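Local coordinates for protein LysR family transcriptional regulator (Vibrio vulnificus, PDB 5FHK) that probably binds specific DNA sequences as a LysR-type regulator of virulence genes, this chain being its regulatory, substrate-binding-type domain, at residues 78-83 with 111-116. Numbering follows the deposited sequence.
Sequences DILVAS and LKWTLI
L80 meets both W113 and L115 through the two arms of its isopropyl fork, and so gives a compact example of how one branched side chain joins two sheets. The CB of L80 leaves strand 68-82 toward the 111-116 segment. At CG the methyls part company: a chi2 of 168° sets CD1 nearly anti to CA, prolonging the chain toward L115, while CD2 branches off to the indole. CD2 of L80 settles over one face of the indole, 3.6 Å from CZ3 of W113. The methyl carbon lies 4.0 Å from the centroid of the six-membered ring and 29° off the ring normal, a CH-pi contact displaced toward the CE3-CZ3 side. CD1 of L80 takes the other direction and lies 3.5 Å from CD1 of L115, two methyls tip to tip.

In the periplasmic-binding-protein-like fold of LysR regulatory domains, strand 68-82 belongs to the large mixed sheet, whereas 113-117 is the middle strand of a small three-stranded antiparallel sheet. The contact therefore lies between sheets rather than within one: 68-82 makes its backbone bonds to other partners, such as L80 with I169 and I79 with M152. L151 of strand 149-153 touches both L80 and W113, adding a further apolar side chain to the contact.

W113 offers the face of its six-membered ring, on the CE3-CZ3 side, to the leucine, while NE1, on the pyrrole side, makes a weak hydrogen bond to O of L110, just before the segment. K106 adds a cation-pi contact to the indole. Away from the leucine, K112 NZ, just ahead of the strand, donates to OG1 of T114 over 2.6 Å.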
loop_
_atom_site.group_PDB
_atom_site.type_symbol
_atom_site.label_atom_id
_atom_site.label_comp_id
_atom_site.label_asym_id
_atom_site.label_seq_id
_atom_site.Cartn_x
_atom_site.Cartn_y
_atom_site.Cartn_z
ATOM N N ASP A 78 -17.824 2.365 4.182
ATOM C CA ASP A 78 -17.016 3.570 4.259
ATOM C C ASP A 78 -17.719 4.645 5.082
ATOM O O ASP A 78 -18.925 4.861 4.942
ATOM C CB ASP A 78 -16.714 4.083 2.856
ATOM C CG ASP A 78 -16.303 2.962 1.903
ATOM O OD1 ASP A 78 -15.411 2.159 2.260
ATOM O OD2 ASP A 78 -16.908 2.856 0.814
ATOM N N ILE A 79 -16.946 5.319 5.938
ATOM C CA ILE A 79 -17.461 6.297 6.885
ATOM C C ILE A 79 -16.548 7.511 6.861
ATOM O O ILE A 79 -15.368 7.425 6.513
ATOM C CB ILE A 79 -17.540 5.744 8.319
ATOM C CG1 ILE A 79 -16.140 5.399 8.809
ATOM C CG2 ILE A 79 -18.423 4.468 8.378
ATOM C CD1 ILE A 79 -16.141 4.805 10.181
ATOM N N LEU A 80 -17.100 8.641 7.272
ATOM C CA LEU A 80 -16.366 9.898 7.295
ATOM C C LEU A 80 -15.677 10.044 8.640
ATOM O O LEU A 80 -16.299 9.786 9.675
ATOM C CB LEU A 80 -17.322 11.062 7.051
ATOM C CG LEU A 80 -18.031 11.075 5.688
ATOM C CD1 LEU A 80 -19.187 12.104 5.670
ATOM C CD2 LEU A 80 -17.041 11.362 4.567
ATOM N N VAL A 81 -14.390 10.424 8.624
ATOM C CA VAL A 81 -13.619 10.656 9.844
ATOM C C VAL A 81 -12.674 11.847 9.678
ATOM O O VAL A 81 -12.425 12.328 8.571
ATOM C CB VAL A 81 -12.799 9.417 10.298
ATOM C CG1 VAL A 81 -13.718 8.282 10.684
ATOM C CG2 VAL A 81 -11.809 8.952 9.192
ATOM N N ALA A 82 -12.164 12.328 10.820
ATOM C CA ALA A 82 -11.142 13.368 10.913
ATOM C C ALA A 82 -10.476 13.248 12.286
ATOM O O ALA A 82 -11.047 12.676 13.221
ATOM C CB ALA A 82 -11.741 14.771 10.711
ATOM N N SER A 83 -9.271 13.798 12.418
ATOM C CA SER A 83 -8.604 13.729 13.721
ATOM C C SER A 83 -9.267 14.679 14.726
ATOM O O SER A 83 -9.990 15.595 14.345
ATOM C CB SER A 83 -7.118 14.052 13.582
ATOM O OG SER A 83 -6.903 15.450 13.554
ATOM N N LEU A 111 -12.720 8.520 -4.714
ATOM C CA LEU A 111 -12.653 9.915 -5.135
ATOM C C LEU A 111 -14.036 10.540 -5.227
ATOM O O LEU A 111 -14.157 11.771 -5.170
ATOM C CB LEU A 111 -11.948 10.040 -6.485
ATOM C CG LEU A 111 -10.423 9.880 -6.516
ATOM C CD1 LEU A 111 -9.815 10.690 -7.691
ATOM C CD2 LEU A 111 -9.801 10.274 -5.185
ATOM N N LYS A 112 -15.069 9.718 -5.369
ATOM C CA LYS A 112 -16.458 10.156 -5.387
ATOM C C LYS A 112 -17.105 9.702 -4.085
ATOM O O LYS A 112 -17.013 8.523 -3.723
ATOM C CB LYS A 112 -17.189 9.575 -6.600
ATOM C CG LYS A 112 -18.639 10.046 -6.803
ATOM C CD LYS A 112 -19.227 9.370 -8.038
ATOM C CE LYS A 112 -20.463 8.555 -7.693
ATOM N NZ LYS A 112 -20.122 7.486 -6.686
ATOM N N TRP A 113 -17.710 10.634 -3.363
ATOM C CA TRP A 113 -18.325 10.326 -2.075
ATOM C C TRP A 113 -19.834 10.315 -2.282
ATOM O O TRP A 113 -20.445 11.370 -2.469
ATOM C CB TRP A 113 -17.944 11.342 -0.998
ATOM C CG TRP A 113 -16.520 11.383 -0.588
ATOM C CD1 TRP A 113 -15.472 10.667 -1.116
ATOM C CD2 TRP A 113 -15.966 12.200 0.446
ATOM N NE1 TRP A 113 -14.309 10.995 -0.471
ATOM C CE2 TRP A 113 -14.588 11.922 0.503
ATOM C CE3 TRP A 113 -16.513 13.130 1.348
ATOM C CZ2 TRP A 113 -13.740 12.546 1.419
ATOM C CZ3 TRP A 113 -15.662 13.759 2.257
ATOM C CH2 TRP A 113 -14.289 13.470 2.275
ATOM N N THR A 114 -20.428 9.129 -2.243
ATOM C CA THR A 114 -21.875 8.951 -2.357
ATOM C C THR A 114 -22.406 8.598 -0.978
ATOM O O THR A 114 -22.220 7.474 -0.505
ATOM C CB THR A 114 -22.202 7.866 -3.370
ATOM O OG1 THR A 114 -21.495 8.147 -4.582
ATOM C CG2 THR A 114 -23.708 7.811 -3.625
ATOM N N LEU A 115 -23.075 9.554 -0.339
ATOM C CA LEU A 115 -23.426 9.465 1.069
ATOM C C LEU A 115 -24.932 9.412 1.252
ATOM O O LEU A 115 -25.651 10.282 0.748
ATOM C CB LEU A 115 -22.852 10.658 1.832
ATOM C CG LEU A 115 -21.324 10.672 1.771
ATOM C CD1 LEU A 115 -20.797 11.832 2.569
ATOM C CD2 LEU A 115 -20.748 9.359 2.324
ATOM N N ILE A 116 -25.394 8.408 1.995
ATOM C CA ILE A 116 -26.798 8.238 2.341
ATOM C C ILE A 116 -26.948 8.495 3.836
ATOM O O ILE A 116 -26.016 8.275 4.619
ATOM C CB ILE A 116 -27.328 6.834 1.973
ATOM C CG1 ILE A 116 -26.872 5.796 3.011
ATOM C CG2 ILE A 116 -26.858 6.420 0.585
ATOM C CD1 ILE A 116 -27.786 4.572 3.141
#